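PDB 3NRG: TetR family transcriptional regulator from Chloroflexus aurantiacus, which probably binds DNA at regulatory sites through a helix-turn-helix domain and controls transcription. Local coordinates for residues A[58-71]-A[108-122]. Residues are numbered along the deposited sequence; the frame is centred on the assembly and turned at random.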
loop_
_atom_site.group_PDB
_atom_site.type_symbol
_atom_site.label_atom_id
_atom_site.label_comp_id
_atom_site.label_asym_id
_atom_site.label_seq_id
_atom_site.Cartn_x
_atom_site.Cartn_y
_atom_site.Cartn_z
ATOM N N LYS A 58 1.202 -18.855 -7.168
ATOM C CA LYS A 58 0.987 -17.696 -8.047
ATOM C C LYS A 58 -0.447 -17.152 -7.933
ATOM O O LYS A 58 -0.628 -15.946 -7.727
ATOM C CB LYS A 58 1.310 -18.074 -9.510
ATOM C CG LYS A 58 1.103 -16.941 -10.521
ATOM C CD LYS A 58 1.226 -17.426 -11.970
ATOM C CE LYS A 58 -0.092 -17.879 -12.565
ATOM N NZ LYS A 58 -0.506 -19.220 -12.065
ATOM N N ASP A 59 -1.466 -18.048 -8.056
ATOM C CA ASP A 59 -2.883 -17.673 -7.968
ATOM C C ASP A 59 -3.228 -17.082 -6.608
ATOM O O ASP A 59 -4.009 -16.123 -6.533
ATOM C CB ASP A 59 -3.790 -18.876 -8.282
ATOM C CG ASP A 59 -3.784 -19.307 -9.742
ATOM O OD1 ASP A 59 -3.018 -18.708 -10.539
ATOM O OD2 ASP A 59 -4.549 -20.232 -10.090
ATOM N N CYS A 60 -2.616 -17.625 -5.531
ATOM C CA CYS A 60 -2.821 -17.131 -4.168
ATOM C C CYS A 60 -2.239 -15.722 -4.002
ATOM O O CYS A 60 -2.893 -14.856 -3.427
ATOM C CB CYS A 60 -2.241 -18.105 -3.147
ATOM S SG CYS A 60 -2.636 -17.699 -1.432
ATOM N N TYR A 61 -1.030 -15.487 -4.548
ATOM C CA TYR A 61 -0.373 -14.182 -4.503
ATOM C C TYR A 61 -1.164 -13.118 -5.279
ATOM O O TYR A 61 -1.290 -11.986 -4.808
ATOM C CB TYR A 61 1.064 -14.279 -5.033
ATOM C CG TYR A 61 1.824 -12.974 -4.938
ATOM C CD1 TYR A 61 2.337 -12.531 -3.721
ATOM C CD2 TYR A 61 2.031 -12.180 -6.063
ATOM C CE1 TYR A 61 3.025 -11.324 -3.624
ATOM C CE2 TYR A 61 2.726 -10.974 -5.980
ATOM C CZ TYR A 61 3.218 -10.547 -4.755
ATOM O OH TYR A 61 3.901 -9.360 -4.655
ATOM N N LEU A 62 -1.692 -13.483 -6.466
ATOM C CA LEU A 62 -2.504 -12.586 -7.295
ATOM C C LEU A 62 -3.777 -12.171 -6.567
ATOM O O LEU A 62 -4.179 -11.007 -6.652
ATOM C CB LEU A 62 -2.861 -13.257 -8.632
ATOM C CG LEU A 62 -2.023 -12.845 -9.842
ATOM C CD1 LEU A 62 -0.618 -13.438 -9.776
ATOM C CD2 LEU A 62 -2.690 -13.279 -11.129
ATOM N N TYR A 63 -4.415 -13.124 -5.849
ATOM C CA TYR A 63 -5.627 -12.866 -5.066
ATOM C C TYR A 63 -5.345 -11.836 -3.954
ATOM O O TYR A 63 -6.139 -10.915 -3.753
ATOM C CB TYR A 63 -6.174 -14.188 -4.475
ATOM C CG TYR A 63 -7.257 -14.006 -3.430
ATOM C CD1 TYR A 63 -8.562 -13.686 -3.798
ATOM C CD2 TYR A 63 -6.993 -14.209 -2.080
ATOM C CE1 TYR A 63 -9.566 -13.526 -2.842
ATOM C CE2 TYR A 63 -7.988 -14.049 -1.114
ATOM C CZ TYR A 63 -9.276 -13.715 -1.501
ATOM O OH TYR A 63 -10.264 -13.571 -0.558
ATOM N N LEU A 64 -4.202 -11.980 -3.264
ATOM C CA LEU A 64 -3.803 -11.077 -2.190
ATOM C C LEU A 64 -3.454 -9.674 -2.715
ATOM O O LEU A 64 -3.769 -8.678 -2.055
ATOM C CB LEU A 64 -2.626 -11.669 -1.398
ATOM C CG LEU A 64 -2.895 -12.995 -0.670
ATOM C CD1 LEU A 64 -1.637 -13.568 -0.151
ATOM C CD2 LEU A 64 -3.896 -12.819 0.465
ATOM N N ILE A 65 -2.820 -9.595 -3.911
ATOM C CA ILE A 65 -2.479 -8.318 -4.560
ATOM C C ILE A 65 -3.762 -7.579 -5.001
ATOM O O ILE A 65 -3.897 -6.373 -4.751
ATOM C CB ILE A 65 -1.459 -8.542 -5.738
ATOM C CG1 ILE A 65 -0.024 -8.832 -5.206
ATOM C CG2 ILE A 65 -1.464 -7.367 -6.750
ATOM C CD1 ILE A 65 0.688 -7.631 -4.468
ATOM N N GLN A 66 -4.723 -8.319 -5.597
ATOM C CA GLN A 66 -6.006 -7.751 -6.030
ATOM C C GLN A 66 -6.857 -7.334 -4.821
ATOM O O GLN A 66 -7.611 -6.358 -4.904
ATOM C CB GLN A 66 -6.774 -8.742 -6.924
ATOM N N LEU A 67 -6.701 -8.052 -3.685
ATOM C CA LEU A 67 -7.399 -7.740 -2.437
ATOM C C LEU A 67 -6.912 -6.398 -1.878
ATOM O O LEU A 67 -7.721 -5.592 -1.428
ATOM C CB LEU A 67 -7.188 -8.867 -1.408
ATOM C CG LEU A 67 -8.153 -8.899 -0.217
ATOM C CD1 LEU A 67 -9.602 -9.050 -0.678
ATOM C CD2 LEU A 67 -7.797 -10.018 0.723
ATOM N N GLY A 68 -5.604 -6.151 -1.982
ATOM C CA GLY A 68 -4.991 -4.896 -1.559
ATOM C C GLY A 68 -5.408 -3.718 -2.419
ATOM O O GLY A 68 -5.685 -2.637 -1.897
ATOM N N ILE A 69 -5.470 -3.927 -3.752
ATOM C CA ILE A 69 -5.899 -2.899 -4.709
ATOM C C ILE A 69 -7.371 -2.505 -4.458
ATOM O O ILE A 69 -7.666 -1.321 -4.299
ATOM C CB ILE A 69 -5.637 -3.363 -6.183
ATOM C CG1 ILE A 69 -4.105 -3.456 -6.471
ATOM C CG2 ILE A 69 -6.342 -2.435 -7.194
ATOM C CD1 ILE A 69 -3.719 -4.222 -7.754
ATOM N N GLU A 70 -8.268 -3.499 -4.351
ATOM C CA GLU A 70 -9.700 -3.260 -4.097
ATOM C C GLU A 70 -9.950 -2.583 -2.732
ATOM O O GLU A 70 -10.811 -1.699 -2.627
ATOM C CB GLU A 70 -10.495 -4.576 -4.201
ATOM N N GLN A 71 -9.183 -2.993 -1.694
ATOM C CA GLN A 71 -9.292 -2.444 -0.338
ATOM C C GLN A 71 -8.845 -0.978 -0.297
ATOM O O GLN A 71 -9.473 -0.169 0.385
ATOM C CB GLN A 71 -8.464 -3.293 0.647
ATOM C CG GLN A 71 -8.744 -3.021 2.119
ATOM C CD GLN A 71 -10.006 -3.674 2.639
ATOM O OE1 GLN A 71 -10.726 -4.386 1.927
ATOM N NE2 GLN A 71 -10.285 -3.459 3.908
ATOM N N LEU A 108 -1.569 -6.239 4.008
ATOM C CA LEU A 108 -1.881 -5.995 2.592
ATOM C C LEU A 108 -0.918 -4.972 2.003
ATOM O O LEU A 108 -0.396 -5.174 0.900
ATOM C CB LEU A 108 -3.338 -5.504 2.424
ATOM C CG LEU A 108 -4.423 -6.593 2.442
ATOM C CD1 LEU A 108 -5.799 -5.981 2.573
ATOM C CD2 LEU A 108 -4.352 -7.463 1.190
ATOM N N ALA A 109 -0.644 -3.888 2.772
ATOM C CA ALA A 109 0.275 -2.821 2.370
ATOM C C ALA A 109 1.700 -3.336 2.211
ATOM O O ALA A 109 2.387 -2.943 1.263
ATOM C CB ALA A 109 0.241 -1.694 3.386
ATOM N N GLN A 110 2.145 -4.227 3.136
ATOM C CA GLN A 110 3.492 -4.805 3.110
ATOM C C GLN A 110 3.678 -5.724 1.893
ATOM O O GLN A 110 4.736 -5.693 1.259
ATOM C CB GLN A 110 3.794 -5.546 4.432
ATOM C CG GLN A 110 5.225 -6.116 4.547
ATOM C CD GLN A 110 6.323 -5.066 4.469
ATOM O OE1 GLN A 110 7.390 -5.302 3.901
ATOM N NE2 GLN A 110 6.102 -3.898 5.073
ATOM N N ILE A 111 2.630 -6.502 1.538
ATOM C CA ILE A 111 2.656 -7.379 0.358
ATOM C C ILE A 111 2.770 -6.526 -0.935
ATOM O O ILE A 111 3.590 -6.829 -1.805
ATOM C CB ILE A 111 1.417 -8.334 0.342
ATOM C CG1 ILE A 111 1.467 -9.321 1.536
ATOM C CG2 ILE A 111 1.311 -9.087 -0.995
ATOM C CD1 ILE A 111 0.116 -9.968 1.893
ATOM N N ALA A 112 1.995 -5.429 -1.015
ATOM C CA ALA A 112 2.027 -4.504 -2.154
ATOM C C ALA A 112 3.370 -3.751 -2.223
ATOM O O ALA A 112 3.865 -3.472 -3.319
ATOM C CB ALA A 112 0.873 -3.516 -2.057
ATOM N N TYR A 113 3.962 -3.440 -1.044
ATOM C CA TYR A 113 5.249 -2.750 -0.947
ATOM C C TYR A 113 6.391 -3.638 -1.446
ATOM O O TYR A 113 7.271 -3.149 -2.164
ATOM C CB TYR A 113 5.508 -2.296 0.502
ATOM C CG TYR A 113 6.850 -1.619 0.711
ATOM C CD1 TYR A 113 7.044 -0.287 0.360
ATOM C CD2 TYR A 113 7.900 -2.285 1.342
ATOM C CE1 TYR A 113 8.273 0.345 0.563
ATOM C CE2 TYR A 113 9.130 -1.663 1.556
ATOM C CZ TYR A 113 9.312 -0.346 1.168
ATOM O OH TYR A 113 10.518 0.269 1.384
ATOM N N LYS A 114 6.382 -4.950 -1.063
ATOM C CA LYS A 114 7.423 -5.891 -1.484
ATOM C C LYS A 114 7.392 -6.126 -3.001
ATOM O O LYS A 114 8.436 -6.355 -3.602
ATOM C CB LYS A 114 7.302 -7.224 -0.725
ATOM C CG LYS A 114 7.887 -7.193 0.684
ATOM C CD LYS A 114 7.951 -8.598 1.285
ATOM C CE LYS A 114 8.741 -8.633 2.568
ATOM N NZ LYS A 114 8.931 -10.015 3.057
ATOM N N ALA A 115 6.190 -6.027 -3.628
ATOM C CA ALA A 115 6.015 -6.216 -5.077
ATOM C C ALA A 115 6.813 -5.185 -5.901
ATOM O O ALA A 115 7.125 -5.440 -7.066
ATOM C CB ALA A 115 4.536 -6.144 -5.438
ATOM N N LEU A 116 7.143 -4.023 -5.287
ATOM C CA LEU A 116 7.931 -2.967 -5.931
ATOM C C LEU A 116 9.397 -3.382 -6.140
ATOM O O LEU A 116 10.059 -2.849 -7.033
ATOM C CB LEU A 116 7.899 -1.683 -5.086
ATOM C CG LEU A 116 6.566 -0.955 -4.979
ATOM C CD1 LEU A 116 6.587 0.020 -3.833
ATOM C CD2 LEU A 116 6.215 -0.250 -6.278
ATOM N N TYR A 117 9.917 -4.287 -5.283
ATOM C CA TYR A 117 11.332 -4.663 -5.303
ATOM C C TYR A 117 11.571 -6.145 -5.605
ATOM O O TYR A 117 12.494 -6.476 -6.353
ATOM C CB TYR A 117 12.012 -4.267 -3.968
ATOM C CG TYR A 117 11.702 -2.851 -3.520
ATOM C CD1 TYR A 117 12.353 -1.758 -4.088
ATOM C CD2 TYR A 117 10.750 -2.602 -2.535
ATOM C CE1 TYR A 117 12.046 -0.454 -3.706
ATOM C CE2 TYR A 117 10.440 -1.302 -2.140
ATOM C CZ TYR A 117 11.095 -0.230 -2.725
ATOM O OH TYR A 117 10.799 1.050 -2.333
ATOM N N ASP A 118 10.773 -7.034 -4.997
ATOM C CA ASP A 118 10.951 -8.480 -5.127
ATOM C C ASP A 118 10.510 -9.043 -6.486
ATOM O O ASP A 118 9.602 -8.498 -7.119
ATOM C CB ASP A 118 10.245 -9.218 -3.969
ATOM C CG ASP A 118 10.814 -8.909 -2.582
ATOM O OD1 ASP A 118 11.808 -8.140 -2.498
ATOM O OD2 ASP A 118 10.265 -9.433 -1.584
ATOM N N ASP A 119 11.155 -10.154 -6.923
ATOM C CA ASP A 119 10.810 -10.836 -8.176
ATOM C C ASP A 119 9.538 -11.650 -7.957
ATOM O O ASP A 119 9.600 -12.814 -7.543
ATOM C CB ASP A 119 11.978 -11.738 -8.659
ATOM C CG ASP A 119 11.801 -12.327 -10.063
ATOM O OD1 ASP A 119 10.680 -12.806 -10.375
ATOM O OD2 ASP A 119 12.804 -12.398 -10.808
ATOM N N VAL A 120 8.384 -11.019 -8.187
ATOM C CA VAL A 120 7.084 -11.654 -7.981
ATOM C C VAL A 120 6.380 -11.949 -9.318
ATOM O O VAL A 120 6.557 -11.202 -10.283
ATOM C CB VAL A 120 6.186 -10.851 -6.998
ATOM C CG1 VAL A 120 6.758 -10.890 -5.580
ATOM C CG2 VAL A 120 5.988 -9.410 -7.469
ATOM N N PRO A 121 5.618 -13.063 -9.419
ATOM C CA PRO A 121 4.982 -13.387 -10.699
ATOM C C PRO A 121 3.629 -12.712 -10.878
ATOM O O PRO A 121 2.593 -13.292 -10.553
ATOM C CB PRO A 121 4.880 -14.911 -10.665
ATOM C CG PRO A 121 4.830 -15.260 -9.205
ATOM C CD PRO A 121 5.325 -14.088 -8.396
ATOM N N LEU A 122 3.642 -11.481 -11.395
ATOM C CA LEU A 122 2.423 -10.725 -11.654
ATOM C C LEU A 122 2.271 -10.459 -13.152
ATOM O O LEU A 122 3.279 -10.285 -13.846
ATOM C CB LEU A 122 2.428 -9.392 -10.874
ATOM C CG LEU A 122 2.231 -9.491 -9.352
ATOM C CD1 LEU A 122 2.549 -8.179 -8.685
ATOM C CD2 LEU A 122 0.800 -9.943 -8.993
#
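Y61 of helix 57-78 reaches between I111 of helix 106-114 and the V120-L122 segment farther along the chain, an apolar junction between helix 57-78, which follows the predicted helix-turn-helix, and the C-terminal region of this TetR-type fold. The short helix segments cross at -113° with axes 9.2 Å apart. The tyrosine CG stands anti to the backbone N (chi1 -177°), which extends the ring from its helix toward the other segment, where Y61 CE1 lies 3.9 Å from I111 CG2. L122 and V120 both cross the tyrosine at about a right angle, with L122 CG near the ring plane, 3.7 Å from Y61 CE2, and V120 CB 3.6 Å from the same atom. On one face lies I65 CG1 of the same helix, 3.5 Å above the ring plane and offset toward the rim. Y31, in turn, packs edge-to-face with Y61. Replacing Y61 with an alanine would probably open a gap between I111 and V120 and leave L122 CG without the ring edge it rests on. I65 runs obliquely to I111, its CD1 3.8 Å from I111 CG2, and T126 of helix 124-147 also touches I65. Where the helices come nearest, G68 faces L108 with CA atoms 5.3 Å apart. L108 is a knob in the hole formed by L64, L67, G68 and Q71: its CD2 methyl lies 3.5 Å from L64 O and points into the backbone beside G68 N.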